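Local coordinates for protein arabinan endo-1,5-alpha-l-arabinosidase A (Cellvibrio cellulosa, PDB 1GYH) that cleaves alpha-1,5-arabinofuranosyl bonds of linear arabinan, releasing almost exclusively arabinotriose during breakdown of the plant cell wall, at residues A[13-18]-A[97-102]; A[193-198]-A[263-268]; A[224-229]-A[299-304]; A[288-293]-A[310-315]. All coordinates share one frame; numbering follows the deposited sequence.

Contact 1 (A[13-18]-A[97-102])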
loop_
_atom_site.group_PDB
_atom_site.type_symbol
_atom_site.label_atom_id
_atom_site.label_comp_id
_atom_site.label_asym_id
_atom_site.label_seq_id
_atom_site.Cartn_x
_atom_site.Cartn_y
_atom_site.Cartn_z
ATOM N N THR A 13 0.585 12.177 -0.009
ATOM C CA THR A 13 -0.247 13.126 -0.746
ATOM C C THR A 13 0.174 14.570 -0.480
ATOM O O THR A 13 0.896 14.846 0.461
ATOM C CB THR A 13 -1.741 12.872 -0.449
ATOM O OG1 THR A 13 -2.507 13.266 -1.581
ATOM C CG2 THR A 13 -2.292 13.653 0.758
ATOM N N ARG A 14 -0.303 15.500 -1.285
ATOM C CA ARG A 14 0.011 16.908 -1.099
ATOM C C ARG A 14 -1.287 17.682 -0.936
ATOM O O ARG A 14 -2.232 17.492 -1.715
ATOM C CB ARG A 14 0.803 17.469 -2.301
ATOM C CG ARG A 14 1.213 18.925 -2.152
ATOM C CD ARG A 14 2.184 19.555 -3.216
ATOM N NE ARG A 14 3.114 20.533 -2.591
ATOM C CZ ARG A 14 4.008 21.311 -3.247
ATOM N NH1 ARG A 14 4.100 21.281 -4.565
ATOM N NH2 ARG A 14 4.809 22.126 -2.574
ATOM N N GLU A 15 -1.320 18.546 0.079
ATOM C CA GLU A 15 -2.384 19.524 0.267
ATOM C C GLU A 15 -1.788 20.908 0.231
ATOM O O GLU A 15 -0.991 21.278 1.104
ATOM C CB GLU A 15 -3.078 19.317 1.618
ATOM C CG GLU A 15 -4.243 20.294 1.889
ATOM C CD GLU A 15 -4.913 20.139 3.246
ATOM O OE1 GLU A 15 -4.307 19.607 4.203
ATOM O OE2 GLU A 15 -6.083 20.540 3.360
ATOM N N GLY A 16 -2.191 21.712 -0.756
ATOM C CA GLY A 16 -1.584 23.022 -0.941
ATOM C C GLY A 16 -0.073 22.888 -1.112
ATOM O O GLY A 16 0.388 22.158 -1.984
ATOM N N ASP A 17 0.705 23.569 -0.275
ATOM C CA ASP A 17 2.181 23.448 -0.380
ATOM C C ASP A 17 2.819 22.504 0.655
ATOM O O ASP A 17 4.057 22.508 0.826
ATOM C CB ASP A 17 2.871 24.800 -0.312
ATOM C CG ASP A 17 2.748 25.436 1.047
ATOM O OD1 ASP A 17 2.163 24.819 1.964
ATOM O OD2 ASP A 17 3.192 26.553 1.310
ATOM N N THR A 18 1.990 21.678 1.298
ATOM C CA THR A 18 2.461 20.702 2.284
ATOM C C THR A 18 2.261 19.237 1.890
ATOM O O THR A 18 1.193 18.840 1.460
ATOM C CB THR A 18 1.791 20.987 3.651
ATOM O OG1 THR A 18 1.907 22.377 3.972
ATOM C CG2 THR A 18 2.561 20.263 4.789
ATOM N N ASN A 97 -11.395 13.074 6.535
ATOM C CA ASN A 97 -11.125 14.393 7.096
ATOM C C ASN A 97 -11.316 15.458 5.978
ATOM O O ASN A 97 -11.095 15.169 4.783
ATOM C CB ASN A 97 -9.684 14.428 7.595
ATOM C CG ASN A 97 -9.452 15.465 8.690
ATOM O OD1 ASN A 97 -10.086 16.522 8.725
ATOM N ND2 ASN A 97 -8.516 15.169 9.583
ATOM N N LYS A 98 -11.685 16.662 6.382
ATOM C CA LYS A 98 -11.729 17.835 5.491
ATOM C C LYS A 98 -10.358 18.422 5.162
ATOM O O LYS A 98 -10.208 19.104 4.149
ATOM C CB LYS A 98 -12.560 18.958 6.117
ATOM C CG LYS A 98 -14.041 18.658 6.422
ATOM C CD LYS A 98 -14.597 19.710 7.404
ATOM C CE LYS A 98 -16.057 19.556 7.849
ATOM N NZ LYS A 98 -16.518 20.673 8.861
ATOM N N THR A 99 -9.362 18.177 6.009
ATOM C CA THR A 99 -8.026 18.724 5.812
ATOM C C THR A 99 -6.981 17.855 6.498
ATOM O O THR A 99 -7.331 16.979 7.268
ATOM C CB THR A 99 -7.982 20.185 6.311
ATOM O OG1 THR A 99 -6.694 20.760 6.061
ATOM C CG2 THR A 99 -8.147 20.264 7.813
ATOM N N LEU A 100 -5.707 18.076 6.197
ATOM C CA LEU A 100 -4.604 17.305 6.793
ATOM C C LEU A 100 -3.767 18.118 7.805
ATOM O O LEU A 100 -2.911 17.551 8.462
ATOM C CB LEU A 100 -3.697 16.739 5.697
ATOM C CG LEU A 100 -4.349 15.685 4.766
ATOM C CD1 LEU A 100 -3.334 15.069 3.817
ATOM C CD2 LEU A 100 -5.088 14.567 5.562
ATOM N N ASN A 101 -4.003 19.424 7.898
ATOM C CA ASN A 101 -3.340 20.303 8.868
ATOM C C ASN A 101 -4.011 20.217 10.259
ATOM O O ASN A 101 -5.105 20.680 10.457
ATOM C CB ASN A 101 -3.367 21.776 8.371
ATOM C CG ASN A 101 -2.658 22.739 9.299
ATOM O OD1 ASN A 101 -2.126 22.363 10.352
ATOM N ND2 ASN A 101 -2.670 24.024 8.924
ATOM N N PRO A 102 -3.330 19.663 11.236
ATOM C CA PRO A 102 -3.936 19.502 12.576
ATOM C C PRO A 102 -4.253 20.795 13.367
ATOM O O PRO A 102 -5.046 20.745 14.314
ATOM C CB PRO A 102 -2.912 18.594 13.304
ATOM C CG PRO A 102 -1.581 18.864 12.609
ATOM C CD PRO A 102 -1.954 19.130 11.152
#

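Contact 2 (A[193-198]-A[263-268])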
loop_
_atom_site.group_PDB
_atom_site.type_symbol
_atom_site.label_atom_id
_atom_site.label_comp_id
_atom_site.label_asym_id
_atom_site.label_seq_id
_atom_site.Cartn_x
_atom_site.Cartn_y
_atom_site.Cartn_z
ATOM N N ALA A 193 0.182 -6.482 -1.204
ATOM C CA ALA A 193 0.337 -5.030 -1.259
ATOM C C ALA A 193 0.240 -4.483 -2.706
ATOM O O ALA A 193 1.160 -3.831 -3.174
ATOM C CB ALA A 193 1.651 -4.596 -0.612
ATOM N N PRO A 194 -0.890 -4.667 -3.358
ATOM C CA PRO A 194 -1.019 -4.142 -4.726
ATOM C C PRO A 194 -0.997 -2.614 -4.733
ATOM O O PRO A 194 -1.467 -1.949 -3.796
ATOM C CB PRO A 194 -2.389 -4.591 -5.160
ATOM C CG PRO A 194 -3.189 -4.673 -3.857
ATOM C CD PRO A 194 -2.151 -5.248 -2.862
ATOM N N PHE A 195 -0.486 -2.044 -5.829
ATOM C CA PHE A 195 -0.654 -0.603 -6.028
ATOM C C PHE A 195 -0.754 -0.357 -7.524
ATOM O O PHE A 195 0.051 -0.908 -8.271
ATOM C CB PHE A 195 0.491 0.210 -5.397
ATOM C CG PHE A 195 0.196 1.693 -5.369
ATOM C CD1 PHE A 195 0.423 2.495 -6.504
ATOM C CD2 PHE A 195 -0.412 2.266 -4.267
ATOM C CE1 PHE A 195 0.100 3.850 -6.491
ATOM C CE2 PHE A 195 -0.721 3.598 -4.225
ATOM C CZ PHE A 195 -0.460 4.417 -5.344
ATOM N N ILE A 196 -1.774 0.389 -7.955
ATOM C CA ILE A 196 -1.958 0.667 -9.376
ATOM C C ILE A 196 -1.697 2.143 -9.744
ATOM O O ILE A 196 -2.246 3.063 -9.130
ATOM C CB ILE A 196 -3.326 0.229 -9.823
ATOM C CG1 ILE A 196 -3.522 -1.284 -9.509
ATOM C CG2 ILE A 196 -3.521 0.513 -11.354
ATOM C CD1 ILE A 196 -4.917 -1.807 -9.616
ATOM N N LEU A 197 -0.878 2.338 -10.781
ATOM C CA LEU A 197 -0.619 3.684 -11.332
ATOM C C LEU A 197 -0.969 3.715 -12.821
ATOM O O LEU A 197 -0.536 2.878 -13.585
ATOM C CB LEU A 197 0.844 4.106 -11.129
ATOM C CG LEU A 197 1.266 5.515 -11.681
ATOM C CD1 LEU A 197 0.831 6.582 -10.748
ATOM C CD2 LEU A 197 2.802 5.589 -11.913
ATOM N N ARG A 198 -1.764 4.699 -13.220
ATOM C CA ARG A 198 -2.043 4.963 -14.644
ATOM C C ARG A 198 -0.897 5.744 -15.214
ATOM O O ARG A 198 -0.534 6.771 -14.670
ATOM C CB ARG A 198 -3.336 5.775 -14.786
ATOM C CG ARG A 198 -3.752 6.054 -16.250
ATOM C CD ARG A 198 -4.051 4.822 -17.077
ATOM N NE ARG A 198 -4.403 5.264 -18.436
ATOM C CZ ARG A 198 -5.559 5.802 -18.748
ATOM N NH1 ARG A 198 -6.524 5.878 -17.835
ATOM N NH2 ARG A 198 -5.766 6.260 -19.985
ATOM N N ASN A 263 5.044 -0.749 -1.796
ATOM C CA ASN A 263 5.199 0.572 -2.388
ATOM C C ASN A 263 3.915 1.294 -2.693
ATOM O O ASN A 263 2.831 0.718 -2.731
ATOM C CB ASN A 263 6.014 0.479 -3.709
ATOM C CG ASN A 263 5.205 -0.026 -4.836
ATOM O OD1 ASN A 263 4.918 -1.219 -4.883
ATOM N ND2 ASN A 263 4.776 0.877 -5.756
ATOM N N SER A 264 4.077 2.584 -2.954
ATOM C CA SER A 264 3.099 3.392 -3.644
ATOM C C SER A 264 3.885 4.085 -4.813
ATOM O O SER A 264 5.101 3.890 -4.960
ATOM C CB SER A 264 2.424 4.395 -2.698
ATOM O OG SER A 264 3.366 5.109 -1.850
ATOM N N ALA A 265 3.172 4.892 -5.599
ATOM C CA ALA A 265 3.739 5.537 -6.813
ATOM C C ALA A 265 2.819 6.691 -7.202
ATOM O O ALA A 265 1.588 6.596 -7.055
ATOM C CB ALA A 265 3.881 4.552 -7.946
ATOM N N TYR A 266 3.423 7.797 -7.633
ATOM C CA TYR A 266 2.704 9.027 -7.859
ATOM C C TYR A 266 3.312 9.833 -8.994
ATOM O O TYR A 266 4.516 9.709 -9.301
ATOM C CB TYR A 266 2.723 9.910 -6.606
ATOM C CG TYR A 266 2.178 9.186 -5.373
ATOM C CD1 TYR A 266 0.818 9.147 -5.127
ATOM C CD2 TYR A 266 3.033 8.538 -4.494
ATOM C CE1 TYR A 266 0.305 8.501 -3.999
ATOM C CE2 TYR A 266 2.541 7.871 -3.355
ATOM C CZ TYR A 266 1.174 7.863 -3.113
ATOM O OH TYR A 266 0.654 7.238 -2.000
ATOM N N THR A 267 2.433 10.614 -9.608
ATOM C CA THR A 267 2.797 11.638 -10.563
ATOM C C THR A 267 2.532 12.989 -9.912
ATOM O O THR A 267 1.398 13.327 -9.612
ATOM C CB THR A 267 1.989 11.434 -11.862
ATOM O OG1 THR A 267 2.332 10.177 -12.485
ATOM C CG2 THR A 267 2.371 12.526 -12.918
ATOM N N TRP A 268 3.603 13.751 -9.688
ATOM C CA TRP A 268 3.564 15.099 -9.123
ATOM C C TRP A 268 4.249 16.089 -10.095
ATOM O O TRP A 268 5.434 15.923 -10.409
ATOM C CB TRP A 268 4.345 15.134 -7.810
ATOM C CG TRP A 268 3.759 14.230 -6.684
ATOM C CD1 TRP A 268 2.457 14.110 -6.311
ATOM C CD2 TRP A 268 4.504 13.390 -5.792
ATOM N NE1 TRP A 268 2.342 13.234 -5.249
ATOM C CE2 TRP A 268 3.583 12.781 -4.916
ATOM C CE3 TRP A 268 5.866 13.105 -5.633
ATOM C CZ2 TRP A 268 3.975 11.902 -3.910
ATOM C CZ3 TRP A 268 6.258 12.220 -4.632
ATOM C CH2 TRP A 268 5.307 11.623 -3.799
HETATM O O HOH W 1 4.003 -3.380 -3.235
HETATM O O HOH W 2 1.059 -0.940 -1.690
HETATM O O HOH W 3 0.132 9.220 -13.729
#

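Contact 3 (A[224-229]-A[299-304])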
loop_
_atom_site.group_PDB
_atom_site.type_symbol
_atom_site.label_atom_id
_atom_site.label_comp_id
_atom_site.label_asym_id
_atom_site.label_seq_id
_atom_site.Cartn_x
_atom_site.Cartn_y
_atom_site.Cartn_z
ATOM N N VAL A 224 6.255 -5.993 -11.274
ATOM C CA VAL A 224 5.278 -5.166 -12.001
ATOM C C VAL A 224 4.683 -5.919 -13.209
ATOM O O VAL A 224 5.336 -6.773 -13.815
ATOM C CB VAL A 224 5.962 -3.787 -12.479
ATOM C CG1 VAL A 224 6.939 -4.018 -13.608
ATOM C CG2 VAL A 224 4.914 -2.783 -12.918
ATOM N N GLY A 225 3.448 -5.553 -13.545
ATOM C CA GLY A 225 2.757 -5.949 -14.775
ATOM C C GLY A 225 1.874 -4.801 -15.277
ATOM O O GLY A 225 1.756 -3.795 -14.603
ATOM N N ARG A 226 1.309 -4.924 -16.490
ATOM C CA ARG A 226 0.533 -3.826 -17.075
ATOM C C ARG A 226 -0.662 -4.328 -17.863
ATOM O O ARG A 226 -0.642 -5.449 -18.434
ATOM C CB ARG A 226 1.440 -2.889 -17.909
ATOM C CG ARG A 226 1.714 -3.378 -19.327
ATOM C CD ARG A 226 2.746 -2.542 -20.124
ATOM N NE ARG A 226 3.054 -3.145 -21.427
ATOM C CZ ARG A 226 4.094 -2.782 -22.186
ATOM N NH1 ARG A 226 4.901 -1.808 -21.780
ATOM N NH2 ARG A 226 4.327 -3.372 -23.347
ATOM N N SER A 227 -1.723 -3.517 -17.860
ATOM C CA SER A 227 -2.986 -3.854 -18.530
ATOM C C SER A 227 -3.579 -2.624 -19.226
ATOM O O SER A 227 -3.454 -1.496 -18.741
ATOM C CB SER A 227 -4.010 -4.376 -17.491
ATOM O OG SER A 227 -5.286 -4.623 -18.041
ATOM N N LYS A 228 -4.243 -2.826 -20.352
ATOM C CA LYS A 228 -4.994 -1.725 -20.977
ATOM C C LYS A 228 -6.199 -1.270 -20.136
ATOM O O LYS A 228 -6.457 -0.055 -20.034
ATOM C CB LYS A 228 -5.417 -2.043 -22.444
ATOM C CG LYS A 228 -4.260 -1.987 -23.500
ATOM C CD LYS A 228 -3.753 -0.528 -23.845
ATOM C CE LYS A 228 -2.635 -0.526 -24.945
ATOM N NZ LYS A 228 -3.036 0.049 -26.296
ATOM N N GLN A 229 -6.913 -2.197 -19.493
ATOM C CA GLN A 229 -8.051 -1.826 -18.634
ATOM C C GLN A 229 -7.732 -2.061 -17.159
ATOM O O GLN A 229 -6.905 -2.910 -16.817
ATOM C CB GLN A 229 -9.293 -2.626 -18.985
ATOM C CG GLN A 229 -9.675 -2.566 -20.465
ATOM C CD GLN A 229 -9.948 -1.175 -21.000
ATOM O OE1 GLN A 229 -9.851 -0.939 -22.231
ATOM N NE2 GLN A 229 -10.320 -0.266 -20.123
ATOM N N GLU A 299 10.665 0.041 -24.117
ATOM C CA GLU A 299 9.568 -0.920 -24.277
ATOM C C GLU A 299 8.319 -0.599 -23.430
ATOM O O GLU A 299 7.372 -1.384 -23.398
ATOM C CB GLU A 299 10.070 -2.345 -23.978
ATOM C CG GLU A 299 11.131 -2.870 -24.941
ATOM C CD GLU A 299 12.507 -2.229 -24.785
ATOM O OE1 GLU A 299 12.969 -2.050 -23.642
ATOM O OE2 GLU A 299 13.159 -1.907 -25.822
ATOM N N GLY A 300 8.316 0.525 -22.721
ATOM C CA GLY A 300 7.151 0.956 -21.986
ATOM C C GLY A 300 7.062 0.437 -20.537
ATOM O O GLY A 300 5.960 0.383 -19.999
ATOM N N TRP A 301 8.198 0.067 -19.941
ATOM C CA TRP A 301 8.273 -0.521 -18.579
ATOM C C TRP A 301 9.000 0.408 -17.610
ATOM O O TRP A 301 10.000 1.085 -17.979
ATOM C CB TRP A 301 8.941 -1.927 -18.594
ATOM C CG TRP A 301 8.151 -2.870 -19.414
ATOM C CD1 TRP A 301 8.330 -3.122 -20.736
ATOM C CD2 TRP A 301 7.017 -3.633 -19.014
ATOM N NE1 TRP A 301 7.382 -3.998 -21.190
ATOM C CE2 TRP A 301 6.549 -4.311 -20.150
ATOM C CE3 TRP A 301 6.336 -3.821 -17.789
ATOM C CZ2 TRP A 301 5.475 -5.179 -20.105
ATOM C CZ3 TRP A 301 5.257 -4.676 -17.764
ATOM C CH2 TRP A 301 4.826 -5.323 -18.904
ATOM N N PRO A 302 8.546 0.440 -16.365
ATOM C CA PRO A 302 9.182 1.292 -15.362
ATOM C C PRO A 302 10.557 0.808 -15.004
ATOM O O PRO A 302 10.852 -0.397 -15.083
ATOM C CB PRO A 302 8.241 1.217 -14.139
ATOM C CG PRO A 302 7.489 -0.075 -14.298
ATOM C CD PRO A 302 7.415 -0.336 -15.813
ATOM N N GLN A 303 11.403 1.765 -14.643
ATOM C CA GLN A 303 12.793 1.525 -14.287
ATOM C C GLN A 303 13.187 2.515 -13.177
ATOM O O GLN A 303 12.757 3.689 -13.189
ATOM C CB GLN A 303 13.658 1.721 -15.542
ATOM C CG GLN A 303 15.063 1.428 -15.372
ATOM C CD GLN A 303 15.918 1.855 -16.579
ATOM O OE1 GLN A 303 15.794 1.288 -17.681
ATOM N NE2 GLN A 303 16.784 2.861 -16.365
ATOM N N VAL A 304 13.955 2.033 -12.198
ATOM C CA VAL A 304 14.552 2.872 -11.153
ATOM C C VAL A 304 16.057 2.626 -10.998
ATOM O O VAL A 304 16.584 1.590 -11.431
ATOM C CB VAL A 304 13.818 2.687 -9.800
ATOM C CG1 VAL A 304 12.378 3.183 -9.889
ATOM C CG2 VAL A 304 13.877 1.205 -9.322
#

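Contact 4 (A[288-293]-A[310-315])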
loop_
_atom_site.group_PDB
_atom_site.type_symbol
_atom_site.label_atom_id
_atom_site.label_comp_id
_atom_site.label_asym_id
_atom_site.label_seq_id
_atom_site.Cartn_x
_atom_site.Cartn_y
_atom_site.Cartn_z
ATOM N N LYS A 288 13.479 2.210 6.575
ATOM C CA LYS A 288 13.539 3.633 6.321
ATOM C C LYS A 288 12.680 3.964 5.082
ATOM O O LYS A 288 12.546 3.148 4.153
ATOM C CB LYS A 288 14.983 4.051 6.061
ATOM C CG LYS A 288 15.985 3.749 7.152
ATOM C CD LYS A 288 15.611 4.274 8.520
ATOM C CE LYS A 288 16.758 4.132 9.551
ATOM N NZ LYS A 288 17.447 2.865 9.468
ATOM N N LEU A 289 12.112 5.174 5.089
ATOM C CA LEU A 289 11.495 5.765 3.905
ATOM C C LEU A 289 12.498 5.936 2.761
ATOM O O LEU A 289 13.620 6.424 2.962
ATOM C CB LEU A 289 10.935 7.138 4.243
ATOM C CG LEU A 289 10.322 7.884 3.031
ATOM C CD1 LEU A 289 9.086 7.183 2.540
ATOM C CD2 LEU A 289 10.012 9.276 3.425
ATOM N N LYS A 290 12.069 5.568 1.556
ATOM C CA LYS A 290 12.851 5.844 0.343
ATOM C C LYS A 290 11.895 6.346 -0.770
ATOM O O LYS A 290 10.828 5.778 -0.980
ATOM C CB LYS A 290 13.680 4.642 -0.112
ATOM C CG LYS A 290 14.780 4.220 0.775
ATOM C CD LYS A 290 15.906 5.247 1.003
ATOM C CE LYS A 290 16.772 4.881 2.195
ATOM N NZ LYS A 290 17.953 5.776 2.430
ATOM N N ILE A 291 12.261 7.464 -1.401
ATOM C CA ILE A 291 11.571 8.005 -2.584
ATOM C C ILE A 291 12.597 8.000 -3.737
ATOM O O ILE A 291 13.713 8.521 -3.588
ATOM C CB ILE A 291 11.085 9.447 -2.331
ATOM C CG1 ILE A 291 10.177 9.496 -1.104
ATOM C CG2 ILE A 291 10.378 10.001 -3.598
ATOM C CD1 ILE A 291 9.638 10.826 -0.759
ATOM N N LEU A 292 12.245 7.336 -4.835
ATOM C CA LEU A 292 13.110 7.159 -5.999
ATOM C C LEU A 292 12.447 7.760 -7.229
ATOM O O LEU A 292 11.207 7.751 -7.341
ATOM C CB LEU A 292 13.376 5.684 -6.305
ATOM C CG LEU A 292 14.154 4.863 -5.239
ATOM C CD1 LEU A 292 13.205 4.427 -4.248
ATOM C CD2 LEU A 292 14.812 3.610 -5.868
ATOM N N ASN A 293 13.264 8.284 -8.144
ATOM C CA ASN A 293 12.734 8.776 -9.435
ATOM C C ASN A 293 12.361 7.596 -10.315
ATOM O O ASN A 293 13.128 6.659 -10.493
ATOM C CB ASN A 293 13.752 9.718 -10.125
ATOM C CG ASN A 293 14.072 10.946 -9.279
ATOM O OD1 ASN A 293 13.207 11.814 -9.072
ATOM N ND2 ASN A 293 15.319 11.010 -8.743
ATOM N N ASP A 310 20.585 4.749 -1.514
ATOM C CA ASP A 310 21.592 5.428 -0.687
ATOM C C ASP A 310 21.499 6.960 -0.688
ATOM O O ASP A 310 21.720 7.579 0.333
ATOM C CB ASP A 310 22.992 5.025 -1.100
ATOM C CG ASP A 310 23.186 3.536 -1.087
ATOM O OD1 ASP A 310 23.078 2.949 0.027
ATOM O OD2 ASP A 310 23.445 2.881 -2.132
ATOM N N SER A 311 21.190 7.569 -1.830
ATOM C CA SER A 311 21.260 9.032 -1.948
ATOM C C SER A 311 19.999 9.757 -1.525
ATOM O O SER A 311 20.060 10.978 -1.263
ATOM C CB SER A 311 21.651 9.450 -3.374
ATOM O OG SER A 311 20.736 8.968 -4.338
ATOM N N TYR A 312 18.870 9.053 -1.447
ATOM C CA TYR A 312 17.667 9.634 -0.815
ATOM C C TYR A 312 17.781 9.394 0.701
ATOM O O TYR A 312 17.782 8.240 1.170
ATOM C CB TYR A 312 16.344 9.118 -1.323
ATOM C CG TYR A 312 15.207 9.678 -0.515
ATOM C CD1 TYR A 312 14.623 10.899 -0.858
ATOM C CD2 TYR A 312 14.757 9.038 0.656
ATOM C CE1 TYR A 312 13.599 11.445 -0.099
ATOM C CE2 TYR A 312 13.733 9.593 1.421
ATOM C CZ TYR A 312 13.164 10.793 1.051
ATOM O OH TYR A 312 12.169 11.367 1.817
ATOM N N ILE A 313 17.937 10.481 1.429
ATOM C CA ILE A 313 18.171 10.489 2.899
ATOM C C ILE A 313 17.168 11.424 3.608
ATOM O O ILE A 313 17.398 12.620 3.752
ATOM C CB ILE A 313 19.627 10.873 3.235
ATOM C CG1 ILE A 313 20.592 9.886 2.627
ATOM C CG2 ILE A 313 19.875 10.861 4.779
ATOM C CD1 ILE A 313 22.089 10.277 2.741
ATOM N N SER A 314 16.048 10.854 4.050
ATOM C CA SER A 314 15.063 11.574 4.827
ATOM C C SER A 314 15.697 12.003 6.151
ATOM O O SER A 314 16.723 11.437 6.566
ATOM C CB SER A 314 13.782 10.748 5.079
ATOM O OG SER A 314 14.025 9.584 5.892
ATOM N N GLN A 315 15.096 13.021 6.755
ATOM C CA GLN A 315 15.524 13.577 8.039
ATOM C C GLN A 315 14.291 13.776 8.929
ATOM O O GLN A 315 13.326 14.456 8.558
ATOM C CB GLN A 315 16.278 14.901 7.853
ATOM C CG GLN A 315 17.594 14.850 7.015
ATOM C CD GLN A 315 18.826 14.252 7.754
ATOM O OE1 GLN A 315 19.710 14.988 8.194
ATOM N NE2 GLN A 315 18.889 12.922 7.845
HETATM O O HOH W 4 15.440 7.908 4.373
HETATM O O HOH W 5 21.071 6.175 2.805
#

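Contact 1 (A[13-18]-A[97-102])
Glu15 reaches across to Thr99 and Leu100, and its side chain carries most of the contact. CB leaves strand 11-15 in the direction of the loop, and CG stands anti to the backbone N (chi1 -179°). The chain stays extended beyond CG, so the carboxylate is delivered at full length; the side chain also touches Phe76 of strand 75-82. At the tip the two oxygens divide the work. OE1 accepts from the backbone N of Leu100 at 2.9 Å, with an N-H...O angle of 151°, and OE2 accepts from Thr99 OG1 at 2.8 Å. Both donors come in on the syn side, moderately out of the carboxylate plane. OE1 also lies 3.3 Å from Leu100 CB. Two residues earlier on the strand, Thr13 turns its methyl CG2 to Leu100 CD1 at 3.5 Å, while its hydroxyl is bonded to Gln71. Leu100 suits this place because Phe76, Tyr20, Phe22 and Trp109 also touch it. Asn97 OD1 accepts from Thr99 N in an Asx turn and also from Arg108 N, consistent with holding the loop in shape. Gly16, with its positive phi, suits the type II' turn from Glu15 to Thr18. With a hydroxyl and a peptide N-H as its donors here, the carboxylate is probably ionised and ties a hairpin end of one sheet to a loop of the next without a cation from either segment.

Contact 2 (A[193-198]-A[263-268])
Phe195 and Ser264 meet where the inner strands of two successive blades of the five-bladed beta-propeller run side by side. Strands 193-198 and 263-268 point the same way (12° between them) with axes 6.9 Å apart, and no direct hydrogen bond joins them: side chains and water fill the interval. Phe195 is the main filler. Its CG, anti to the backbone N (chi1 -169°), carries the ring across to lie against the opposite backbone, with Ser264 CA sitting over the ring centre, 3.7 Å from the centroid, in a CH-pi contact. The short serine side chain lies beside it over the same ring, Ser264 CB 3.6 Å from Phe195 CE2. Farther round the ring, CE1 lies 3.2 Å from Ala265 O, and the ring turns its edge toward the face of Tyr266, with planes at 64°. Leu197 continues the apolar seam, CD2 resting 4.2 Å from Ala265 CB. Water closes both ends. One molecule donates to Ala193 O at 2.9 Å and accepts from Asn263 N; another donates to Arg198 O and to Thr267 OG1, whose hydroxyl is also bonded to Asp272. Strand 202-209 flanks the first segment within its own sheet, and strand 271-280 flanks the second. Strand 11-15 of the first sheet also meets segment 263-268: Tyr266 OH bonds Met12 N, and Ser264 OG bonds Pro10 O just before that strand.

Contact 3 (A[224-229]-A[299-304])
Trp301 lies flat against the guanidinium of Arg226, the two planes only 15° apart. Trp301 CZ2 sits over the centre of the guanidinium, 3.4 Å above its plane, and on the indole face NH1 is displaced toward the rim. The stack extends back along the arginine chain, for CD lies over the six-membered ring, 3.9 Å from its centroid, as a CH-pi contact. From CG to NE this chain is extended, with CG placed between the backbone N and the carbonyl carbon (chi1 82°), and so it spans the indole. At the guanidinium edge wait two carbonyls. NH1 gives a straight bond of 3.0 Å to Glu299 O (168°), in the guanidinium plane and on a carbonyl lone pair; its second bond, to Gly300 O, is weak, and that oxygen also takes a hydrogen bond from Tyr204 OH. Gly300, without a side chain, fits close beside NH1, where a CB would collide with it. Gly225 CA meets the indole edge at CZ3, 4.1 Å away. Val224 CG2 reaches Pro302 CG at 4.0 Å, compact apolar groups beside the stack. Tyr202 makes a cation-pi interaction with Arg226. The arrangement is a guanidinium-indole stack whose arginine is also held by main-chain carbonyls, and it joins the loop before strand 302-303 to strand 221-227 of the adjacent propeller blade.

Contact 4 (A[288-293]-A[310-315])
Tyr312 spreads its ring over Ile291, whose CB stands 4.1 Å from the ring centroid, 18° off the normal, in a CH-pi contact. Ile291 N lies over the same ring, shifted toward its rim, while at the ring edge Leu289 O comes to 3.5 Å from CE2. CG of Tyr312 is anti to the backbone N (chi1 174°), which sends the ring slantwise across the strand, from Ile291 O near CB to Leu289 CD2, 3.4 Å from the hydroxyl OH; that hydroxyl bonds Arg36 O. A tyrosine suits the place because its flat body packs on aliphatic groups while its polar end reaches a main-chain partner beyond them. Lys290 leaves the strand on the side away from Tyr312, but its chain bends at chi2 and brings NZ back to Tyr312 O at 2.8 Å, nearly in line with the C=O bond. Leu309 O and Gln4 OE1 also accept from NZ, so three protein oxygens surround the buried ammonium, which should offset the cost of burying its charge. Its position near the carbonyl end of helix 308-311 is probably favourable electrostatically. A water donates to Leu289 O at 2.7 Å and accepts from Ser314 N, bridging the two backbones; Ser314 OG bonds Val5 N. Strand 271-280 pairs with 288-293 within the blade. Tyr312 also packs on Trp39 of strand 38-44, and Gln315 pairs with Val37, where strand 315-316 joins strand 38-44 of the first sheet in parallel.

How the contacts relate
Contacts 2 and 3 join the same two blades, 2 along the inner strands and 3 farther out, their centres 12 Å apart. Contact 4 works on the later of these blades and touches contact 3 directly, Val304 CG1 lying 3.6 Å from Asn293 O; it also leads the chain end toward the first sheet, whose strand 11-15 supplies contact 1. Contacts 1 and 3 are the most distant, with centres 30 Å apart. Two contacts come near the substrate region: in contact 2 the Ser264 side chain is about 8 Å from that of Asp9, the probable proton acceptor, and in contact 4 the side chain of Leu289 is about 8 Å from that of Asp6, a probable substrate-binding residue.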